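Local coordinates for dipeptidase AC. Metallo peptidase. MEROPS family M19 (Rhodobacter sphaeroides, PDB 3LY0), which probably hydrolyses dipeptides as a zinc-dependent dipeptidase, and binds a phosphinate mimic of L-Ala-D-Ala beside two zinc ions, at residues A[16-21]-A[58-63]; A[220-223]-A[228-231]; A[7-12]-A[324-329]. One frame throughout, in Å; residues are numbered along the deposited sequence.

Contact 1 (A[16-21]-A[58-63]); sequences FLLRLL and YVPSPQ. With LY0 ((2R)-3-[(R)-[(1R)-1-aminoethyl](hydroxy)phosphoryl]-2-methylpropanoic acid), chain C.
Leu18 spreads its two methyls between Tyr58 and Pro60. Its CD2 approaches the tyrosine ring at the edge, near the ring plane, 4.1 Å from Tyr58 CE2, while its CD1 presses on the proline, 3.5 Å from Pro60 CG, a tight carbon pair. One turn on, Leu21 reaches the same proline with one methyl, Leu21 CD2 lying 4.1 Å from Pro60 CD. Three residues apart, both leucines face the loop, and with CG anti to the backbone N (chi1 -173° and -176°) each carries its methyls out to it. One face of the Tyr58 ring is taken by the inhibitor, whose amine N1 sits 3.4 Å from Tyr58 CD2, toward the rim; Pro60 N lies over the rim of the opposite face. Tyr58 OH is hydrogen-bonded to His65 ND1, and the Trp166 ring meets the tyrosine at about 50°. Cut back to an alanine, Tyr58 would probably leave the inhibitor's amine without its aromatic face, His65 without its hydroxyl partner and Leu18 CD2 without the ring edge. Helix 16-22 thus backs a wall of the ligand pocket formed by the loop after strand 50-57, while its other sides rest on helices 27-32 and 89-109.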
ATOM      1  N   PHE A  16       2.895  -8.530  -4.316  1.00  9.85           N
ATOM      2  CA  PHE A  16       3.635  -9.679  -4.810  1.00 12.51           C
ATOM      3  C   PHE A  16       3.131 -10.999  -4.222  1.00 10.27           C
ATOM      4  O   PHE A  16       3.113 -12.013  -4.911  1.00 10.35           O
ATOM      5  CB  PHE A  16       5.125  -9.523  -4.526  1.00 11.56           C
ATOM      6  CG  PHE A  16       5.951 -10.669  -5.020  1.00 10.56           C
ATOM      7  CD1 PHE A  16       6.489 -11.573  -4.125  1.00 10.68           C
ATOM      8  CD2 PHE A  16       6.159 -10.853  -6.379  1.00 11.97           C
ATOM      9  CE1 PHE A  16       7.249 -12.641  -4.569  1.00 10.03           C
ATOM     10  CE2 PHE A  16       6.908 -11.916  -6.837  1.00 12.31           C
ATOM     11  CZ  PHE A  16       7.460 -12.812  -5.930  1.00 10.51           C
ATOM     12  N   LEU A  17       2.719 -10.996  -2.957  1.00  9.44           N
ATOM     13  CA  LEU A  17       2.267 -12.234  -2.328  1.00  9.78           C
ATOM     14  C   LEU A  17       1.059 -12.835  -3.051  1.00 10.63           C
ATOM     15  O   LEU A  17       0.855 -14.047  -3.023  1.00 12.24           O
ATOM     16  CB  LEU A  17       1.950 -12.018  -0.843  1.00 11.03           C
ATOM     17  CG  LEU A  17       3.157 -11.774   0.066  1.00  9.96           C
ATOM     18  CD1 LEU A  17       2.688 -11.358   1.441  1.00 10.22           C
ATOM     19  CD2 LEU A  17       4.045 -13.028   0.149  1.00 11.52           C
ATOM     20  N   LEU A  18       0.262 -11.996  -3.707  1.00 12.51           N
ATOM     21  CA  LEU A  18      -0.884 -12.515  -4.433  1.00 11.82           C
ATOM     22  C   LEU A  18      -0.425 -13.428  -5.563  1.00 11.76           C
ATOM     23  O   LEU A  18      -1.098 -14.401  -5.914  1.00 13.43           O
ATOM     24  CB  LEU A  18      -1.747 -11.363  -4.968  1.00 14.87           C
ATOM     25  CG  LEU A  18      -3.082 -11.729  -5.612  1.00 18.40           C
ATOM     26  CD1 LEU A  18      -4.049 -12.298  -4.592  1.00 19.94           C
ATOM     27  CD2 LEU A  18      -3.673 -10.485  -6.273  1.00 22.03           C
ATOM     28  N   ARG A  19       0.738 -13.134  -6.128  1.00 11.46           N
ATOM     29  CA  ARG A  19       1.250 -13.968  -7.205  1.00 12.68           C
ATOM     30  C   ARG A  19       1.688 -15.331  -6.704  1.00 13.41           C
ATOM     31  O   ARG A  19       1.543 -16.335  -7.406  1.00 14.93           O
ATOM     32  CB  ARG A  19       2.350 -13.247  -7.969  1.00 15.07           C
ATOM     33  CG  ARG A  19       1.747 -12.123  -8.827  1.00 18.60           C
ATOM     34  CD  ARG A  19       2.782 -11.288  -9.536  1.00 16.33           C
ATOM     35  NE  ARG A  19       3.718 -12.121 -10.274  1.00 15.82           N
ATOM     36  CZ  ARG A  19       4.985 -11.797 -10.475  1.00 13.68           C
ATOM     37  NH1 ARG A  19       5.461 -10.647 -10.005  1.00 13.43           N
ATOM     38  NH2 ARG A  19       5.775 -12.627 -11.139  1.00 13.30           N
ATOM     39  N   LEU A  20       2.192 -15.375  -5.477  1.00 11.46           N
ATOM     40  CA  LEU A  20       2.545 -16.657  -4.879  1.00 12.93           C
ATOM     41  C   LEU A  20       1.295 -17.433  -4.478  1.00 12.62           C
ATOM     42  O   LEU A  20       1.248 -18.657  -4.618  1.00 14.84           O
ATOM     43  CB  LEU A  20       3.501 -16.472  -3.694  1.00 11.81           C
ATOM     44  CG  LEU A  20       4.811 -15.763  -4.070  1.00 11.35           C
ATOM     45  CD1 LEU A  20       5.787 -15.727  -2.911  1.00 13.50           C
ATOM     46  CD2 LEU A  20       5.465 -16.404  -5.310  1.00 14.95           C
ATOM     47  N   LEU A  21       0.280 -16.722  -3.995  1.00 12.83           N
ATOM     48  CA  LEU A  21      -1.006 -17.341  -3.673  1.00 14.36           C
ATOM     49  C   LEU A  21      -1.583 -18.022  -4.906  1.00 16.52           C
ATOM     50  O   LEU A  21      -2.134 -19.123  -4.818  1.00 18.81           O
ATOM     51  CB  LEU A  21      -2.008 -16.297  -3.160  1.00 12.60           C
ATOM     52  CG  LEU A  21      -3.363 -16.856  -2.690  1.00 15.06           C
ATOM     53  CD1 LEU A  21      -3.213 -17.662  -1.410  1.00 14.26           C
ATOM     54  CD2 LEU A  21      -4.402 -15.746  -2.510  1.00 15.57           C
ATOM     55  N   TYR A  58      -3.564  -9.752   1.289  1.00 12.00           N
ATOM     56  CA  TYR A  58      -4.870  -9.268   0.869  1.00 11.22           C
ATOM     57  C   TYR A  58      -5.681 -10.462   0.399  1.00 10.04           C
ATOM     58  O   TYR A  58      -5.197 -11.250  -0.403  1.00 11.24           O
ATOM     59  CB  TYR A  58      -4.711  -8.219  -0.242  1.00 15.11           C
ATOM     60  CG  TYR A  58      -5.753  -8.271  -1.338  1.00 12.63           C
ATOM     61  CD1 TYR A  58      -7.024  -7.732  -1.153  1.00 12.26           C
ATOM     62  CD2 TYR A  58      -5.458  -8.849  -2.563  1.00 12.88           C
ATOM     63  CE1 TYR A  58      -7.973  -7.788  -2.159  1.00 14.23           C
ATOM     64  CE2 TYR A  58      -6.390  -8.895  -3.576  1.00 14.63           C
ATOM     65  CZ  TYR A  58      -7.646  -8.374  -3.371  1.00 15.22           C
ATOM     66  OH  TYR A  58      -8.567  -8.430  -4.399  1.00 18.59           O
ATOM     67  N   VAL A  59      -6.898 -10.600   0.921  1.00  9.32           N
ATOM     68  CA  VAL A  59      -7.747 -11.745   0.612  1.00 11.96           C
ATOM     69  C   VAL A  59      -8.689 -11.389  -0.535  1.00 10.68           C
ATOM     70  O   VAL A  59      -9.550 -10.525  -0.387  1.00 11.65           O
ATOM     71  CB  VAL A  59      -8.573 -12.173   1.853  1.00 11.42           C
ATOM     72  CG1 VAL A  59      -9.530 -13.309   1.504  1.00 13.65           C
ATOM     73  CG2 VAL A  59      -7.652 -12.566   2.988  1.00 11.61           C
ATOM     74  N   PRO A  60      -8.523 -12.043  -1.700  1.00 12.20           N
ATOM     75  CA  PRO A  60      -9.404 -11.703  -2.830  1.00 14.13           C
ATOM     76  C   PRO A  60     -10.827 -12.223  -2.666  1.00 13.41           C
ATOM     77  O   PRO A  60     -11.047 -13.277  -2.070  1.00 14.24           O
ATOM     78  CB  PRO A  60      -8.748 -12.419  -4.018  1.00 16.54           C
ATOM     79  CG  PRO A  60      -7.348 -12.739  -3.567  1.00 17.62           C
ATOM     80  CD  PRO A  60      -7.429 -12.943  -2.091  1.00 15.59           C
ATOM     81  N   SER A  61     -11.781 -11.476  -3.218  1.00 12.79           N
ATOM     82  CA  SER A  61     -13.169 -11.916  -3.320  1.00 15.12           C
ATOM     83  C   SER A  61     -13.324 -12.867  -4.505  1.00 15.97           C
ATOM     84  O   SER A  61     -12.459 -12.908  -5.383  1.00 16.32           O
ATOM     85  CB  SER A  61     -14.085 -10.707  -3.520  1.00 14.60           C
ATOM     86  OG  SER A  61     -14.264  -9.991  -2.315  1.00 14.25           O
ATOM     87  N   PRO A  62     -14.435 -13.628  -4.544  1.00 17.34           N
ATOM     88  CA  PRO A  62     -14.657 -14.586  -5.637  1.00 19.68           C
ATOM     89  C   PRO A  62     -14.582 -13.930  -7.016  1.00 20.45           C
ATOM     90  O   PRO A  62     -14.010 -14.518  -7.944  1.00 19.79           O
ATOM     91  CB  PRO A  62     -16.064 -15.116  -5.354  1.00 21.74           C
ATOM     92  CG  PRO A  62     -16.197 -15.003  -3.862  1.00 22.33           C
ATOM     93  CD  PRO A  62     -15.493 -13.706  -3.522  1.00 20.61           C
ATOM     94  N   GLN A  63     -15.153 -12.735  -7.151  1.00 19.03           N
ATOM     95  CA  GLN A  63     -14.882 -11.885  -8.299  1.00 19.36           C
ATOM     96  C   GLN A  63     -13.681 -11.039  -7.903  1.00 19.91           C
ATOM     97  O   GLN A  63     -13.837 -10.015  -7.242  1.00 22.77           O
ATOM     98  CB  GLN A  63     -16.063 -10.957  -8.598  1.00 23.08           C
ATOM     99  CG  GLN A  63     -17.361 -11.634  -9.015  1.00 21.56           C
ATOM    100  CD  GLN A  63     -18.541 -10.665  -9.018  1.00 21.61           C
ATOM    101  OE1 GLN A  63     -18.629  -9.767  -9.865  1.00 21.96           O
ATOM    102  NE2 GLN A  63     -19.454 -10.845  -8.071  1.00 27.37           N
TER
HETATM  103  P   LY0 C 363      -5.016  -3.186  -4.429  1.00 12.30           P
HETATM  104  C1  LY0 C 363      -6.265  -5.536  -5.279  1.00 16.69           C
HETATM  105  N1  LY0 C 363      -4.603  -5.647  -3.443  1.00 11.58           N
HETATM  106  C2  LY0 C 363      -4.984  -4.994  -4.684  1.00 13.43           C
HETATM  107  C4  LY0 C 363      -5.092  -2.318  -6.046  1.00 13.75           C
HETATM  108  C5  LY0 C 363      -6.135  -1.240  -6.149  1.00 13.92           C
HETATM  109  C6  LY0 C 363      -6.137  -0.310  -4.966  1.00 12.37           C
HETATM  110  C7  LY0 C 363      -6.191  -0.550  -7.488  1.00 16.28           C
HETATM  111  O31 LY0 C 363      -3.751  -2.864  -3.669  1.00 12.01           O
HETATM  112  O32 LY0 C 363      -6.242  -2.825  -3.526  1.00 11.45           O
HETATM  113  O61 LY0 C 363      -7.192   0.522  -4.786  1.00 12.92           O
HETATM  114  O62 LY0 C 363      -5.213  -0.311  -4.135  1.00 11.69           O

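Contact 2 (A[220-223]-A[228-231]); sequences DVAR and PLVA
Beside the apolar meeting of Val221 and Ala222 with Leu229, the flat groups belong to an Asp220–Arg223 salt bridge within helix 215-224, on a part of the helix that does not touch 228-231. The edge of the Arg223 guanidinium is turned on one carboxylate oxygen, which lies near its plane: Arg223 NH1 is 3.0 Å and Arg223 NH2 3.1 Å from Asp220 OD1, an end-on grip with both nitrogens on a single atom. The carboxylate is met less evenly. NH1 uses the anti lone pair of OD1, whereas NH2 comes from above the carboxylate plane, 56° out of it. Both bonds are bent, consistent with two donors sharing one acceptor. The other oxygen, OD2, accepts from the backbone N of Leu190, so the carboxylate is held at both ends.

Across the contact, Leu229 does the work alone. Its CG stands anti to its own carbonyl carbon (chi1 -60°), directing the fork at the helix. One prong, Leu229 CD1, lies 3.8 Å from Ala222 CB; the other, Leu229 CD2, lies 4.0 Å from Val221 CG1. Both prongs also come close to the CA of Ala222, so the fork rests against the backbone where the side chain is small. Leu210 and Ile254 touch Leu229 too, and Met253 of helix 248-256 reaches Ala222.

Only four residues separate the segments, and strand 230-231 runs parallel to strand 260-263, in keeping with the TIM-barrel clan of the family. No hydrogen bond links the two segments: the helix and the residue leading into strand 230-231 are held by methyl packing in a buried contact, while the charges are paired along the helix itself.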
ATOM      1  N   ASP A 220     -12.948   8.759  11.941  1.00 13.37           N
ATOM      2  CA  ASP A 220     -12.921   7.998  13.186  1.00 13.66           C
ATOM      3  C   ASP A 220     -11.488   7.684  13.610  1.00 14.47           C
ATOM      4  O   ASP A 220     -11.111   7.873  14.763  1.00 14.68           O
ATOM      5  CB  ASP A 220     -13.732   6.708  13.043  1.00 16.15           C
ATOM      6  CG  ASP A 220     -15.233   6.954  13.026  1.00 16.01           C
ATOM      7  OD1 ASP A 220     -15.682   8.031  13.494  1.00 19.92           O
ATOM      8  OD2 ASP A 220     -15.970   6.073  12.537  1.00 15.79           O
ATOM      9  N   VAL A 221     -10.669   7.224  12.667  1.00 14.76           N
ATOM     10  CA  VAL A 221      -9.283   6.936  12.998  1.00 14.79           C
ATOM     11  C   VAL A 221      -8.547   8.216  13.392  1.00 11.67           C
ATOM     12  O   VAL A 221      -7.774   8.232  14.349  1.00 12.76           O
ATOM     13  CB  VAL A 221      -8.548   6.227  11.849  1.00 12.53           C
ATOM     14  CG1 VAL A 221      -7.101   5.956  12.245  1.00 14.45           C
ATOM     15  CG2 VAL A 221      -9.265   4.940  11.493  1.00 13.44           C
ATOM     16  N   ALA A 222      -8.800   9.301  12.658  1.00 11.99           N
ATOM     17  CA  ALA A 222      -8.158  10.571  12.982  1.00 14.77           C
ATOM     18  C   ALA A 222      -8.488  11.025  14.400  1.00 13.03           C
ATOM     19  O   ALA A 222      -7.663  11.635  15.076  1.00 15.09           O
ATOM     20  CB  ALA A 222      -8.569  11.633  11.983  1.00 13.90           C
ATOM     21  N   ARG A 223      -9.706  10.727  14.839  1.00 14.51           N
ATOM     22  CA  ARG A 223     -10.155  11.121  16.168  1.00 15.70           C
ATOM     23  C   ARG A 223      -9.599  10.199  17.254  1.00 17.58           C
ATOM     24  O   ARG A 223      -9.317  10.642  18.366  1.00 17.77           O
ATOM     25  CB  ARG A 223     -11.683  11.125  16.210  1.00 18.48           C
ATOM     26  CG  ARG A 223     -12.270  11.591  17.539  1.00 23.31           C
ATOM     27  CD  ARG A 223     -13.795  11.615  17.501  1.00 26.68           C
ATOM     28  NE  ARG A 223     -14.361  10.271  17.522  1.00 32.49           N
ATOM     29  CZ  ARG A 223     -14.911   9.669  16.470  1.00 26.73           C
ATOM     30  NH1 ARG A 223     -14.981  10.295  15.302  1.00 26.08           N
ATOM     31  NH2 ARG A 223     -15.395   8.439  16.594  1.00 29.39           N
ATOM     32  N   PRO A 228       0.657   8.552  14.159  1.00 10.86           N
ATOM     33  CA  PRO A 228       0.544   9.316  12.906  1.00 11.77           C
ATOM     34  C   PRO A 228      -0.406   8.639  11.931  1.00 11.07           C
ATOM     35  O   PRO A 228      -0.497   7.409  11.900  1.00 11.60           O
ATOM     36  CB  PRO A 228       1.974   9.306  12.368  1.00 13.35           C
ATOM     37  CG  PRO A 228       2.837   9.176  13.613  1.00 15.39           C
ATOM     38  CD  PRO A 228       2.058   8.290  14.536  1.00 13.86           C
ATOM     39  N   LEU A 229      -1.117   9.439  11.139  1.00 10.50           N
ATOM     40  CA  LEU A 229      -2.054   8.891  10.164  1.00 10.52           C
ATOM     41  C   LEU A 229      -1.332   8.547   8.878  1.00 12.32           C
ATOM     42  O   LEU A 229      -0.538   9.337   8.376  1.00 11.69           O
ATOM     43  CB  LEU A 229      -3.165   9.896   9.866  1.00 11.89           C
ATOM     44  CG  LEU A 229      -4.004  10.291  11.082  1.00 11.18           C
ATOM     45  CD1 LEU A 229      -5.045  11.352  10.691  1.00 14.50           C
ATOM     46  CD2 LEU A 229      -4.677   9.071  11.702  1.00 15.05           C
ATOM     47  N   VAL A 230      -1.628   7.374   8.336  1.00  9.79           N
ATOM     48  CA  VAL A 230      -0.889   6.877   7.188  1.00  8.30           C
ATOM     49  C   VAL A 230      -1.846   6.329   6.152  1.00  9.05           C
ATOM     50  O   VAL A 230      -2.760   5.582   6.483  1.00  9.66           O
ATOM     51  CB  VAL A 230       0.027   5.711   7.602  1.00  8.06           C
ATOM     52  CG1 VAL A 230       0.767   5.179   6.384  1.00 10.16           C
ATOM     53  CG2 VAL A 230       1.004   6.135   8.697  1.00 10.32           C
ATOM     54  N   ALA A 231      -1.630   6.704   4.894  1.00  9.32           N
ATOM     55  CA  ALA A 231      -2.283   6.046   3.766  1.00  7.50           C
ATOM     56  C   ALA A 231      -1.150   5.524   2.893  1.00  8.91           C
ATOM     57  O   ALA A 231      -0.402   6.314   2.313  1.00  9.36           O
ATOM     58  CB  ALA A 231      -3.140   7.038   3.005  1.00 10.39           C
TER

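Contact 3 (A[7-12]-A[324-329]); sequences IPVFDG and ALQAAM
In this TIM-barrel fold, the chain entering the first strand, 9-11, is tied to the late helix 322-332 through the side chain of Gln326, which reads the backbone of Ile7 much as another peptide would. The two groups form a closed pair of hydrogen bonds. Ile7 N donates to Gln326 OE1 over 2.9 Å, and Gln326 NE2 returns a bond to Ile7 O over 2.7 Å. Both are fairly straight, at 163° and 157°, and each acceptor is met in its carbonyl plane on a lone pair. The amide is therefore fixed in rotation, because swapping its oxygen and nitrogen would set donor against donor and acceptor against acceptor. The side chain reaches this point by leaving the helix with CG anti to the carbonyl carbon and continuing extended (chi2 -175°). Being buried, the amide has its polar atoms matched by the peptide groups at Ile7.

Apolar neighbours frame the pair. Ile7 packs on Met339 and Cys343 of helix 336-354, and Val9 on Met303 of strand 301-303, which brings the beginning and end of the barrel together; strand 9-11 pairs in parallel with strand 50-57. The Ile7 side chain crosses the amide at an angle, Ile7 CB being 3.5 Å from Gln326 OE1. Two residues on, at the start of the strand, one methyl lies against the amide nitrogen: Val9 CG2 is 3.4 Å from Gln326 NE2.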
ATOM      1  N   ILE A   7      18.690   6.099  -6.283  1.00 16.77           N
ATOM      2  CA  ILE A   7      18.523   6.097  -4.837  1.00 16.39           C
ATOM      3  C   ILE A   7      17.659   4.906  -4.449  1.00 15.20           C
ATOM      4  O   ILE A   7      16.645   4.666  -5.078  1.00 15.70           O
ATOM      5  CB  ILE A   7      17.841   7.382  -4.374  1.00 13.66           C
ATOM      6  CG1 ILE A   7      18.681   8.591  -4.801  1.00 19.98           C
ATOM      7  CG2 ILE A   7      17.625   7.363  -2.860  1.00 19.83           C
ATOM      8  CD1 ILE A   7      18.027   9.914  -4.536  1.00 22.11           C
ATOM      9  N   PRO A   8      18.064   4.142  -3.424  1.00 12.53           N
ATOM     10  CA  PRO A   8      17.229   2.995  -3.054  1.00 12.69           C
ATOM     11  C   PRO A   8      15.835   3.459  -2.643  1.00 13.40           C
ATOM     12  O   PRO A   8      15.688   4.507  -2.016  1.00 13.43           O
ATOM     13  CB  PRO A   8      17.966   2.390  -1.855  1.00 13.97           C
ATOM     14  CG  PRO A   8      19.395   2.846  -2.024  1.00 18.16           C
ATOM     15  CD  PRO A   8      19.293   4.223  -2.614  1.00 14.23           C
ATOM     16  N   VAL A   9      14.827   2.680  -3.014  1.00 12.62           N
ATOM     17  CA  VAL A   9      13.444   3.031  -2.710  1.00 12.08           C
ATOM     18  C   VAL A   9      12.862   2.054  -1.713  1.00 11.93           C
ATOM     19  O   VAL A   9      12.909   0.842  -1.926  1.00 12.76           O
ATOM     20  CB  VAL A   9      12.582   3.024  -3.985  1.00 12.54           C
ATOM     21  CG1 VAL A   9      11.092   3.153  -3.655  1.00 12.14           C
ATOM     22  CG2 VAL A   9      13.019   4.147  -4.902  1.00 12.80           C
ATOM     23  N   PHE A  10      12.347   2.587  -0.608  1.00 10.65           N
ATOM     24  CA  PHE A  10      11.524   1.783   0.280  1.00 10.20           C
ATOM     25  C   PHE A  10      10.079   2.119  -0.038  1.00  8.48           C
ATOM     26  O   PHE A  10       9.688   3.292  -0.074  1.00 10.43           O
ATOM     27  CB  PHE A  10      11.823   2.057   1.756  1.00 10.92           C
ATOM     28  CG  PHE A  10      11.083   1.141   2.676  1.00  9.72           C
ATOM     29  CD1 PHE A  10      11.602  -0.094   2.993  1.00  9.34           C
ATOM     30  CD2 PHE A  10       9.835   1.486   3.166  1.00  9.42           C
ATOM     31  CE1 PHE A  10      10.918  -0.964   3.813  1.00 10.77           C
ATOM     32  CE2 PHE A  10       9.135   0.620   3.994  1.00 10.40           C
ATOM     33  CZ  PHE A  10       9.671  -0.601   4.317  1.00 10.20           C
ATOM     34  N   ASP A  11       9.285   1.074  -0.251  1.00  9.69           N
ATOM     35  CA  ASP A  11       7.955   1.253  -0.823  1.00  9.07           C
ATOM     36  C   ASP A  11       6.800   0.937   0.121  1.00  8.60           C
ATOM     37  O   ASP A  11       6.868   0.011   0.941  1.00 10.71           O
ATOM     38  CB  ASP A  11       7.803   0.385  -2.063  1.00  8.93           C
ATOM     39  CG  ASP A  11       6.498   0.620  -2.753  1.00  8.73           C
ATOM     40  OD1 ASP A  11       6.324   1.727  -3.306  1.00 10.37           O
ATOM     41  OD2 ASP A  11       5.638  -0.294  -2.729  1.00  8.81           O
ATOM     42  N   GLY A  12       5.709   1.674  -0.054  1.00  8.49           N
ATOM     43  CA  GLY A  12       4.570   1.608   0.853  1.00  9.59           C
ATOM     44  C   GLY A  12       3.596   0.451   0.676  1.00  7.79           C
ATOM     45  O   GLY A  12       2.838   0.164   1.598  1.00  8.58           O
ATOM     46  N   ALA A 324      13.943   5.320 -13.950  1.00 14.62           N
ATOM     47  CA  ALA A 324      13.328   6.265 -14.883  1.00 14.65           C
ATOM     48  C   ALA A 324      12.415   7.251 -14.154  1.00 15.88           C
ATOM     49  O   ALA A 324      12.371   8.438 -14.483  1.00 16.32           O
ATOM     50  CB  ALA A 324      12.558   5.527 -15.967  1.00 17.48           C
ATOM     51  N   LEU A 325      11.674   6.750 -13.169  1.00 15.26           N
ATOM     52  CA  LEU A 325      10.828   7.616 -12.358  1.00 13.69           C
ATOM     53  C   LEU A 325      11.677   8.668 -11.643  1.00 13.20           C
ATOM     54  O   LEU A 325      11.352   9.865 -11.646  1.00 13.91           O
ATOM     55  CB  LEU A 325      10.036   6.777 -11.341  1.00 12.53           C
ATOM     56  CG  LEU A 325       9.320   7.546 -10.225  1.00 12.76           C
ATOM     57  CD1 LEU A 325       8.317   8.538 -10.780  1.00 14.84           C
ATOM     58  CD2 LEU A 325       8.623   6.585  -9.255  1.00 13.61           C
ATOM     59  N   GLN A 326      12.777   8.218 -11.053  1.00 13.47           N
ATOM     60  CA  GLN A 326      13.676   9.129 -10.345  1.00 13.60           C
ATOM     61  C   GLN A 326      14.247  10.196 -11.277  1.00 16.70           C
ATOM     62  O   GLN A 326      14.347  11.360 -10.899  1.00 15.75           O
ATOM     63  CB  GLN A 326      14.788   8.364  -9.642  1.00 12.82           C
ATOM     64  CG  GLN A 326      14.292   7.561  -8.450  1.00 13.68           C
ATOM     65  CD  GLN A 326      15.417   6.905  -7.686  1.00 16.84           C
ATOM     66  OE1 GLN A 326      16.539   7.403  -7.670  1.00 16.51           O
ATOM     67  NE2 GLN A 326      15.126   5.777  -7.043  1.00 15.49           N
ATOM     68  N   ALA A 327      14.589   9.805 -12.499  1.00 15.53           N
ATOM     69  CA  ALA A 327      15.081  10.766 -13.484  1.00 16.70           C
ATOM     70  C   ALA A 327      14.059  11.857 -13.803  1.00 16.43           C
ATOM     71  O   ALA A 327      14.411  13.039 -13.940  1.00 16.28           O
ATOM     72  CB  ALA A 327      15.505  10.055 -14.756  1.00 17.40           C
ATOM     73  N   ALA A 328      12.791  11.470 -13.942  1.00 15.41           N
ATOM     74  CA  ALA A 328      11.728  12.441 -14.186  1.00 16.02           C
ATOM     75  C   ALA A 328      11.547  13.373 -12.991  1.00 14.70           C
ATOM     76  O   ALA A 328      11.318  14.576 -13.147  1.00 17.13           O
ATOM     77  CB  ALA A 328      10.408  11.734 -14.530  1.00 16.36           C
ATOM     78  N   MET A 329      11.636  12.804 -11.791  1.00 14.45           N
ATOM     79  CA  MET A 329      11.497  13.594 -10.577  1.00 14.47           C
ATOM     80  C   MET A 329      12.623  14.626 -10.478  1.00 15.47           C
ATOM     81  O   MET A 329      12.387  15.779 -10.133  1.00 15.08           O
ATOM     82  CB  MET A 329      11.469  12.678  -9.346  1.00 14.01           C
ATOM     83  CG  MET A 329      10.267  11.713  -9.339  1.00 13.22           C
ATOM     84  SD  MET A 329      10.332  10.408  -8.068  1.00 11.07           S
ATOM     85  CE  MET A 329      10.324  11.398  -6.568  1.00 21.05           C
TER

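Contacts 2 and 3 are buried, whereas contact 1 is only partly so, with its tyrosine inside and its proline nearer the surface. Their centres all lie about 26 Å apart, and contacts 1 and 2 fall on opposite sides of the chain's centre. Contact 3 closes a loop of the chain that encloses the other two, and its segment 7-12 runs almost directly into 16-21 of contact 1, passing His13 and Asp15 of the zinc site. The chemistry follows the place: contact 1 is apolar yet borders the inhibitor, contact 2 joins neighbouring elements by methyls, and contact 3 bridges distant ones by a pair of amide hydrogen bonds.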